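PDB 7C6O: cobalamin biosynthesis protein CobN from Mycobacterium tuberculosis, which is the large, catalytic subunit of cobaltochelatase, which inserts cobalt into the corrin ring in an ATP-dependent step of cobalamin biosynthesis. Local coordinates for residues V362-S374 / A395-R408. Sequence-based numbering, arbitrary orientation.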
ATOM      1  N   VAL A 362      -8.102 -29.860   5.826  1.00 25.56           N
ATOM      2  CA  VAL A 362      -9.432 -29.992   5.242  1.00 24.98           C
ATOM      3  C   VAL A 362      -9.284 -30.280   3.753  1.00 24.88           C
ATOM      4  O   VAL A 362      -8.705 -29.478   3.010  1.00 25.61           O
ATOM      5  CB  VAL A 362     -10.278 -28.731   5.484  1.00 24.77           C
ATOM      6  CG1 VAL A 362     -11.676 -28.906   4.906  1.00 22.40           C
ATOM      7  CG2 VAL A 362     -10.344 -28.420   6.971  1.00 26.07           C
ATOM      8  N   ALA A 363      -9.810 -31.423   3.319  1.00 23.83           N
ATOM      9  CA  ALA A 363      -9.754 -31.789   1.914  1.00 25.28           C
ATOM     10  C   ALA A 363     -10.651 -30.867   1.091  1.00 24.07           C
ATOM     11  O   ALA A 363     -11.616 -30.302   1.613  1.00 22.97           O
ATOM     12  CB  ALA A 363     -10.185 -33.241   1.723  1.00 27.27           C
ATOM     13  N   PRO A 364     -10.348 -30.692  -0.201  1.00 26.39           N
ATOM     14  CA  PRO A 364     -11.195 -29.830  -1.044  1.00 25.24           C
ATOM     15  C   PRO A 364     -12.677 -30.162  -0.980  1.00 24.74           C
ATOM     16  O   PRO A 364     -13.508 -29.246  -0.993  1.00 25.17           O
ATOM     17  CB  PRO A 364     -10.620 -30.062  -2.446  1.00 27.94           C
ATOM     18  CG  PRO A 364      -9.183 -30.349  -2.199  1.00 27.94           C
ATOM     19  CD  PRO A 364      -9.135 -31.133  -0.913  1.00 28.50           C
ATOM     20  N   ALA A 365     -13.031 -31.447  -0.895  1.00 25.55           N
ATOM     21  CA  ALA A 365     -14.437 -31.836  -0.897  1.00 25.79           C
ATOM     22  C   ALA A 365     -15.182 -31.350   0.339  1.00 23.69           C
ATOM     23  O   ALA A 365     -16.411 -31.234   0.298  1.00 24.52           O
ATOM     24  CB  ALA A 365     -14.565 -33.355  -1.013  1.00 25.02           C
ATOM     25  N   ASP A 366     -14.473 -31.067   1.431  1.00 23.27           N
ATOM     26  CA  ASP A 366     -15.088 -30.621   2.674  1.00 24.48           C
ATOM     27  C   ASP A 366     -14.866 -29.142   2.959  1.00 24.37           C
ATOM     28  O   ASP A 366     -15.348 -28.643   3.982  1.00 25.94           O
ATOM     29  CB  ASP A 366     -14.553 -31.445   3.850  1.00 26.14           C
ATOM     30  CG  ASP A 366     -14.715 -32.935   3.638  1.00 27.61           C
ATOM     31  OD1 ASP A 366     -15.816 -33.360   3.226  1.00 28.33           O
ATOM     32  OD2 ASP A 366     -13.737 -33.676   3.872  1.00 28.00           O
ATOM     33  N   LYS A 367     -14.155 -28.431   2.092  1.00 20.04           N
ATOM     34  CA  LYS A 367     -13.731 -27.068   2.378  1.00 20.32           C
ATOM     35  C   LYS A 367     -14.813 -26.075   1.971  1.00 22.14           C
ATOM     36  O   LYS A 367     -15.291 -26.096   0.832  1.00 24.01           O
ATOM     37  CB  LYS A 367     -12.422 -26.760   1.652  1.00 22.38           C
ATOM     38  CG  LYS A 367     -11.786 -25.438   2.045  1.00 21.49           C
ATOM     39  CD  LYS A 367     -10.302 -25.429   1.715  1.00 21.38           C
ATOM     40  CE  LYS A 367      -9.542 -26.400   2.604  1.00 21.89           C
ATOM     41  NZ  LYS A 367      -8.126 -26.563   2.177  1.00 22.20           N
ATOM     42  N   ARG A 368     -15.201 -25.215   2.911  1.00 21.24           N
ATOM     43  CA  ARG A 368     -16.195 -24.180   2.667  0.59 21.11           C
ATOM     44  C   ARG A 368     -15.485 -22.858   2.401  1.00 17.99           C
ATOM     45  O   ARG A 368     -14.634 -22.433   3.190  1.00 17.35           O
ATOM     46  CB  ARG A 368     -17.156 -24.057   3.851  0.59 22.78           C
ATOM     47  CG  ARG A 368     -18.015 -25.301   4.066  0.59 25.01           C
ATOM     48  CD  ARG A 368     -18.953 -25.151   5.256  0.59 25.12           C
ATOM     49  NE  ARG A 368     -18.227 -24.883   6.493  0.59 24.34           N
ATOM     50  CZ  ARG A 368     -17.825 -25.817   7.349  0.59 25.96           C
ATOM     51  NH1 ARG A 368     -18.078 -27.098   7.112  0.59 27.93           N
ATOM     52  NH2 ARG A 368     -17.167 -25.469   8.448  0.59 22.37           N
ATOM     53  N   VAL A 369     -15.833 -22.219   1.288  1.00 18.82           N
ATOM     54  CA  VAL A 369     -15.165 -21.001   0.844  1.00 18.83           C
ATOM     55  C   VAL A 369     -16.206 -19.928   0.567  1.00 18.29           C
ATOM     56  O   VAL A 369     -17.235 -20.193  -0.065  1.00 18.32           O
ATOM     57  CB  VAL A 369     -14.308 -21.252  -0.415  1.00 20.46           C
ATOM     58  CG1 VAL A 369     -13.586 -19.977  -0.833  1.00 18.83           C
ATOM     59  CG2 VAL A 369     -13.318 -22.385  -0.171  1.00 20.83           C
ATOM     60  N   ALA A 370     -15.930 -18.715   1.031  1.00 18.68           N
ATOM     61  CA  ALA A 370     -16.726 -17.543   0.702  1.00 17.07           C
ATOM     62  C   ALA A 370     -15.994 -16.718  -0.350  1.00 17.75           C
ATOM     63  O   ALA A 370     -14.832 -16.343  -0.155  1.00 17.81           O
ATOM     64  CB  ALA A 370     -17.000 -16.698   1.947  1.00 18.84           C
ATOM     65  N   LEU A 371     -16.670 -16.448  -1.464  1.00 15.16           N
ATOM     66  CA  LEU A 371     -16.147 -15.621  -2.545  1.00 14.37           C
ATOM     67  C   LEU A 371     -16.879 -14.283  -2.493  1.00 16.77           C
ATOM     68  O   LEU A 371     -18.081 -14.219  -2.767  1.00 18.13           O
ATOM     69  CB  LEU A 371     -16.339 -16.317  -3.893  1.00 15.99           C
ATOM     70  CG  LEU A 371     -15.623 -15.773  -5.129  1.00 23.37           C
ATOM     71  CD1 LEU A 371     -14.120 -15.847  -4.941  1.00 24.79           C
ATOM     72  CD2 LEU A 371     -16.042 -16.541  -6.378  1.00 22.78           C
ATOM     73  N   VAL A 372     -16.163 -13.220  -2.130  1.00 17.84           N
ATOM     74  CA  VAL A 372     -16.762 -11.912  -1.880  1.00 17.25           C
ATOM     75  C   VAL A 372     -16.350 -10.950  -2.989  1.00 17.43           C
ATOM     76  O   VAL A 372     -15.164 -10.850  -3.326  1.00 18.19           O
ATOM     77  CB  VAL A 372     -16.360 -11.366  -0.499  1.00 14.74           C
ATOM     78  CG1 VAL A 372     -16.986  -9.993  -0.259  1.00 13.94           C
ATOM     79  CG2 VAL A 372     -16.771 -12.340   0.592  1.00 15.72           C
ATOM     80  N   PHE A 373     -17.328 -10.236  -3.540  1.00 15.95           N
ATOM     81  CA  PHE A 373     -17.116  -9.268  -4.608  1.00 17.14           C
ATOM     82  C   PHE A 373     -17.267  -7.850  -4.071  1.00 17.55           C
ATOM     83  O   PHE A 373     -18.173  -7.572  -3.280  1.00 17.89           O
ATOM     84  CB  PHE A 373     -18.116  -9.482  -5.750  1.00 18.18           C
ATOM     85  CG  PHE A 373     -17.956 -10.789  -6.472  1.00 16.43           C
ATOM     86  CD1 PHE A 373     -18.343 -11.980  -5.879  1.00 16.82           C
ATOM     87  CD2 PHE A 373     -17.444 -10.822  -7.757  1.00 19.39           C
ATOM     88  CE1 PHE A 373     -18.203 -13.182  -6.547  1.00 17.35           C
ATOM     89  CE2 PHE A 373     -17.304 -12.020  -8.432  1.00 19.34           C
ATOM     90  CZ  PHE A 373     -17.683 -13.200  -7.828  1.00 18.62           C
ATOM     91  N   SER A 374     -16.388  -6.953  -4.517  1.00 18.18           N
ATOM     92  CA  SER A 374     -16.535  -5.539  -4.205  1.00 19.44           C
ATOM     93  C   SER A 374     -17.779  -4.970  -4.883  1.00 22.35           C
ATOM     94  O   SER A 374     -18.279  -5.507  -5.875  1.00 25.37           O
ATOM     95  CB  SER A 374     -15.302  -4.752  -4.654  1.00 20.17           C
ATOM     96  OG  SER A 374     -14.113  -5.280  -4.093  1.00 24.73           O
ATOM     97  N   ALA A 395     -13.699 -15.111 -11.862  1.00 19.31           N
ATOM     98  CA  ALA A 395     -14.476 -15.923 -10.932  1.00 19.09           C
ATOM     99  C   ALA A 395     -14.854 -17.262 -11.551  1.00 19.71           C
ATOM    100  O   ALA A 395     -14.752 -18.307 -10.897  1.00 20.05           O
ATOM    101  CB  ALA A 395     -15.726 -15.162 -10.490  1.00 18.48           C
ATOM    102  N   VAL A 396     -15.297 -17.253 -12.811  1.00 19.29           N
ATOM    103  CA  VAL A 396     -15.630 -18.503 -13.492  1.00 20.91           C
ATOM    104  C   VAL A 396     -14.409 -19.413 -13.547  1.00 20.73           C
ATOM    105  O   VAL A 396     -14.480 -20.600 -13.203  1.00 17.69           O
ATOM    106  CB  VAL A 396     -16.186 -18.222 -14.899  1.00 19.93           C
ATOM    107  CG1 VAL A 396     -16.217 -19.504 -15.726  1.00 18.74           C
ATOM    108  CG2 VAL A 396     -17.579 -17.614 -14.809  1.00 20.62           C
ATOM    109  N   ALA A 397     -13.267 -18.864 -13.970  1.00 17.41           N
ATOM    110  CA  ALA A 397     -12.060 -19.675 -14.100  1.00 16.82           C
ATOM    111  C   ALA A 397     -11.617 -20.225 -12.752  1.00 17.49           C
ATOM    112  O   ALA A 397     -11.143 -21.363 -12.662  1.00 17.90           O
ATOM    113  CB  ALA A 397     -10.941 -18.854 -14.741  1.00 18.58           C
ATOM    114  N   LEU A 398     -11.774 -19.434 -11.687  1.00 15.29           N
ATOM    115  CA  LEU A 398     -11.430 -19.919 -10.353  1.00 16.70           C
ATOM    116  C   LEU A 398     -12.373 -21.035  -9.920  1.00 16.43           C
ATOM    117  O   LEU A 398     -11.931 -22.071  -9.411  1.00 18.09           O
ATOM    118  CB  LEU A 398     -11.460 -18.767  -9.348  1.00 17.59           C
ATOM    119  CG  LEU A 398     -11.287 -19.168  -7.881  1.00 14.58           C
ATOM    120  CD1 LEU A 398      -9.918 -19.792  -7.651  1.00 14.13           C
ATOM    121  CD2 LEU A 398     -11.496 -17.973  -6.960  1.00 13.01           C
ATOM    122  N   LEU A 399     -13.679 -20.840 -10.117  1.00 14.84           N
ATOM    123  CA  LEU A 399     -14.649 -21.855  -9.712  1.00 17.57           C
ATOM    124  C   LEU A 399     -14.462 -23.144 -10.504  1.00 16.69           C
ATOM    125  O   LEU A 399     -14.608 -24.242  -9.956  1.00 20.65           O
ATOM    126  CB  LEU A 399     -16.068 -21.310  -9.877  1.00 16.40           C
ATOM    127  CG  LEU A 399     -16.370 -20.127  -8.954  1.00 18.28           C
ATOM    128  CD1 LEU A 399     -17.719 -19.487  -9.248  1.00 19.01           C
ATOM    129  CD2 LEU A 399     -16.290 -20.571  -7.515  1.00 20.14           C
ATOM    130  N   GLN A 400     -14.139 -23.028 -11.795  1.00 17.26           N
ATOM    131  CA  GLN A 400     -13.865 -24.216 -12.598  1.00 20.99           C
ATOM    132  C   GLN A 400     -12.638 -24.958 -12.087  1.00 20.81           C
ATOM    133  O   GLN A 400     -12.636 -26.191 -12.007  1.00 20.54           O
ATOM    134  CB  GLN A 400     -13.683 -23.827 -14.066  1.00 21.64           C
ATOM    135  CG  GLN A 400     -14.959 -23.376 -14.746  1.00 22.64           C
ATOM    136  CD  GLN A 400     -14.709 -22.834 -16.136  1.00 29.57           C
ATOM    137  OE1 GLN A 400     -13.570 -22.553 -16.507  1.00 33.03           O
ATOM    138  NE2 GLN A 400     -15.775 -22.685 -16.915  1.00 31.20           N
ATOM    139  N   ALA A 401     -11.583 -24.220 -11.735  1.00 20.98           N
ATOM    140  CA  ALA A 401     -10.384 -24.860 -11.205  1.00 21.77           C
ATOM    141  C   ALA A 401     -10.652 -25.497  -9.847  1.00 23.38           C
ATOM    142  O   ALA A 401     -10.126 -26.575  -9.548  1.00 20.24           O
ATOM    143  CB  ALA A 401      -9.248 -23.848 -11.104  1.00 18.05           C
ATOM    144  N   MET A 402     -11.463 -24.841  -9.010  1.00 19.91           N
ATOM    145  CA  MET A 402     -11.815 -25.424  -7.718  1.00 19.00           C
ATOM    146  C   MET A 402     -12.602 -26.714  -7.894  1.00 20.01           C
ATOM    147  O   MET A 402     -12.343 -27.706  -7.200  1.00 23.48           O
ATOM    148  CB  MET A 402     -12.607 -24.418  -6.881  1.00 20.24           C
ATOM    149  CG  MET A 402     -11.770 -23.266  -6.353  1.00 20.52           C
ATOM    150  SD  MET A 402     -12.757 -22.003  -5.532  1.00 21.97           S
ATOM    151  CE  MET A 402     -13.320 -22.889  -4.079  1.00 21.08           C
ATOM    152  N   ARG A 403     -13.570 -26.722  -8.816  1.00 21.19           N
ATOM    153  CA  ARG A 403     -14.311 -27.947  -9.097  1.00 23.90           C
ATOM    154  C   ARG A 403     -13.375 -29.061  -9.540  1.00 27.02           C
ATOM    155  O   ARG A 403     -13.514 -30.210  -9.103  1.00 25.80           O
ATOM    156  CB  ARG A 403     -15.375 -27.692 -10.166  1.00 24.10           C
ATOM    157  CG  ARG A 403     -16.181 -28.933 -10.534  1.00 27.02           C
ATOM    158  CD  ARG A 403     -16.977 -28.724 -11.812  1.00 30.80           C
ATOM    159  N   GLN A 404     -12.404 -28.737 -10.398  1.00 28.51           N
ATOM    160  CA  GLN A 404     -11.461 -29.746 -10.867  1.00 29.68           C
ATOM    161  C   GLN A 404     -10.591 -30.269  -9.732  1.00 28.11           C
ATOM    162  O   GLN A 404     -10.219 -31.448  -9.731  1.00 28.11           O
ATOM    163  CB  GLN A 404     -10.592 -29.169 -11.984  1.00 33.11           C
ATOM    164  CG  GLN A 404     -10.359 -30.129 -13.138  0.84 41.41           C
ATOM    165  CD  GLN A 404      -8.894 -30.450 -13.344  0.35 45.84           C
ATOM    166  OE1 GLN A 404      -8.082 -29.562 -13.606  0.52 46.37           O
ATOM    167  NE2 GLN A 404      -8.545 -31.727 -13.226  0.86 48.60           N
ATOM    168  N   ARG A 405     -10.265 -29.417  -8.759  1.00 24.34           N
ATOM    169  CA  ARG A 405      -9.471 -29.819  -7.606  1.00 24.12           C
ATOM    170  C   ARG A 405     -10.271 -30.636  -6.598  1.00 23.15           C
ATOM    171  O   ARG A 405      -9.676 -31.241  -5.700  1.00 24.93           O
ATOM    172  CB  ARG A 405      -8.880 -28.574  -6.935  1.00 26.18           C
ATOM    173  CG  ARG A 405      -7.830 -28.839  -5.862  1.00 34.38           C
ATOM    174  CD  ARG A 405      -6.742 -29.779  -6.358  1.00 38.83           C
ATOM    175  NE  ARG A 405      -6.097 -29.284  -7.568  1.00 40.73           N
ATOM    176  CZ  ARG A 405      -5.115 -28.389  -7.576  1.00 42.61           C
ATOM    177  NH1 ARG A 405      -4.666 -27.884  -6.434  1.00 40.29           N
ATOM    178  NH2 ARG A 405      -4.584 -27.995  -8.726  1.00 45.74           N
ATOM    179  N   GLY A 406     -11.595 -30.678  -6.726  1.00 23.88           N
ATOM    180  CA  GLY A 406     -12.432 -31.450  -5.835  1.00 24.49           C
ATOM    181  C   GLY A 406     -13.343 -30.653  -4.923  1.00 25.15           C
ATOM    182  O   GLY A 406     -14.010 -31.253  -4.072  1.00 22.36           O
ATOM    183  N   TYR A 407     -13.388 -29.330  -5.062  1.00 23.59           N
ATOM    184  CA  TYR A 407     -14.322 -28.530  -4.286  1.00 22.56           C
ATOM    185  C   TYR A 407     -15.751 -28.776  -4.756  1.00 23.58           C
ATOM    186  O   TYR A 407     -16.001 -29.080  -5.924  1.00 23.20           O
ATOM    187  CB  TYR A 407     -13.995 -27.040  -4.410  1.00 21.85           C
ATOM    188  CG  TYR A 407     -12.747 -26.601  -3.680  1.00 20.72           C
ATOM    189  CD1 TYR A 407     -11.491 -26.749  -4.255  1.00 21.06           C
ATOM    190  CD2 TYR A 407     -12.827 -26.022  -2.421  1.00 21.58           C
ATOM    191  CE1 TYR A 407     -10.348 -26.343  -3.589  1.00 21.17           C
ATOM    192  CE2 TYR A 407     -11.692 -25.610  -1.749  1.00 23.94           C
ATOM    193  CZ  TYR A 407     -10.457 -25.772  -2.337  1.00 23.05           C
ATOM    194  OH  TYR A 407      -9.331 -25.363  -1.665  1.00 24.71           O
ATOM    195  N   ARG A 408     -16.695 -28.630  -3.832  1.00 22.88           N
ATOM    196  CA  ARG A 408     -18.114 -28.749  -4.157  1.00 25.64           C
ATOM    197  C   ARG A 408     -18.642 -27.358  -4.491  1.00 24.34           C
ATOM    198  O   ARG A 408     -19.019 -26.593  -3.601  1.00 26.48           O
ATOM    199  CB  ARG A 408     -18.878 -29.389  -3.005  1.00 30.69           C
ATOM    200  CG  ARG A 408     -18.446 -30.819  -2.716  1.00 35.68           C
ATOM    201  CD  ARG A 408     -19.544 -31.608  -2.028  1.00 42.22           C
ATOM    202  NE  ARG A 408     -19.383 -33.043  -2.245  1.00 47.99           N
ATOM    203  CZ  ARG A 408     -18.846 -33.878  -1.362  1.00 50.91           C
ATOM    204  NH1 ARG A 408     -18.424 -33.424  -0.190  1.00 51.54           N
ATOM    205  NH2 ARG A 408     -18.738 -35.167  -1.651  1.00 51.88           N
TER
HETATM  206  O   HOH W   1     -15.836 -28.048  -1.029  1.00 22.80           O
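Pro364 lays its CB over one face of the Tyr407 ring, 4.0 Å from the centroid, a CH-pi contact in the tight part of the interface. Met402 CE covers the opposite face, and the ring also meets the aliphatic chain of Lys367, whose CD lies 3.5 Å from Tyr407 OH. With CG beside the backbone N (chi1 -72°), the ring comes between Pro364 and Met402. Helix 391-405 closes in a Schellman motif at Gly406, whose positive phi turns the chain toward the 364-367 turn; a nearly straight (165°) CA-H...O contact follows, Tyr407 CA to Pro364 O 3.5 Å. One water bridges the two, donating to Pro364 O and Lys367 O and accepting from Arg408 N. Farther along, Val369 CG2 and Met402 CE meet tip to tip at 3.9 Å, Leu371 passes alongside Leu398, CD1 to CD2 3.9 Å, while its CD2 meets Leu399 CD2 end to end, and Ala395 CB touches the edge of the Phe373 ring. The solvent side is looser: exposed Arg408 lays one guanidinium face over Ala365 CB, its NH1 4.3 Å from Asp366 OD1, beyond salt-bridge range. Segment 395-405 runs antiparallel (174°) to strand 369-373, which lies between parallel strands 503-507 and 551-555; helix 420-431 packs on Ala395 and Phe373 (Leu423, Leu427), helix 807-815 on Met402 and Tyr407 (Leu812, Leu815).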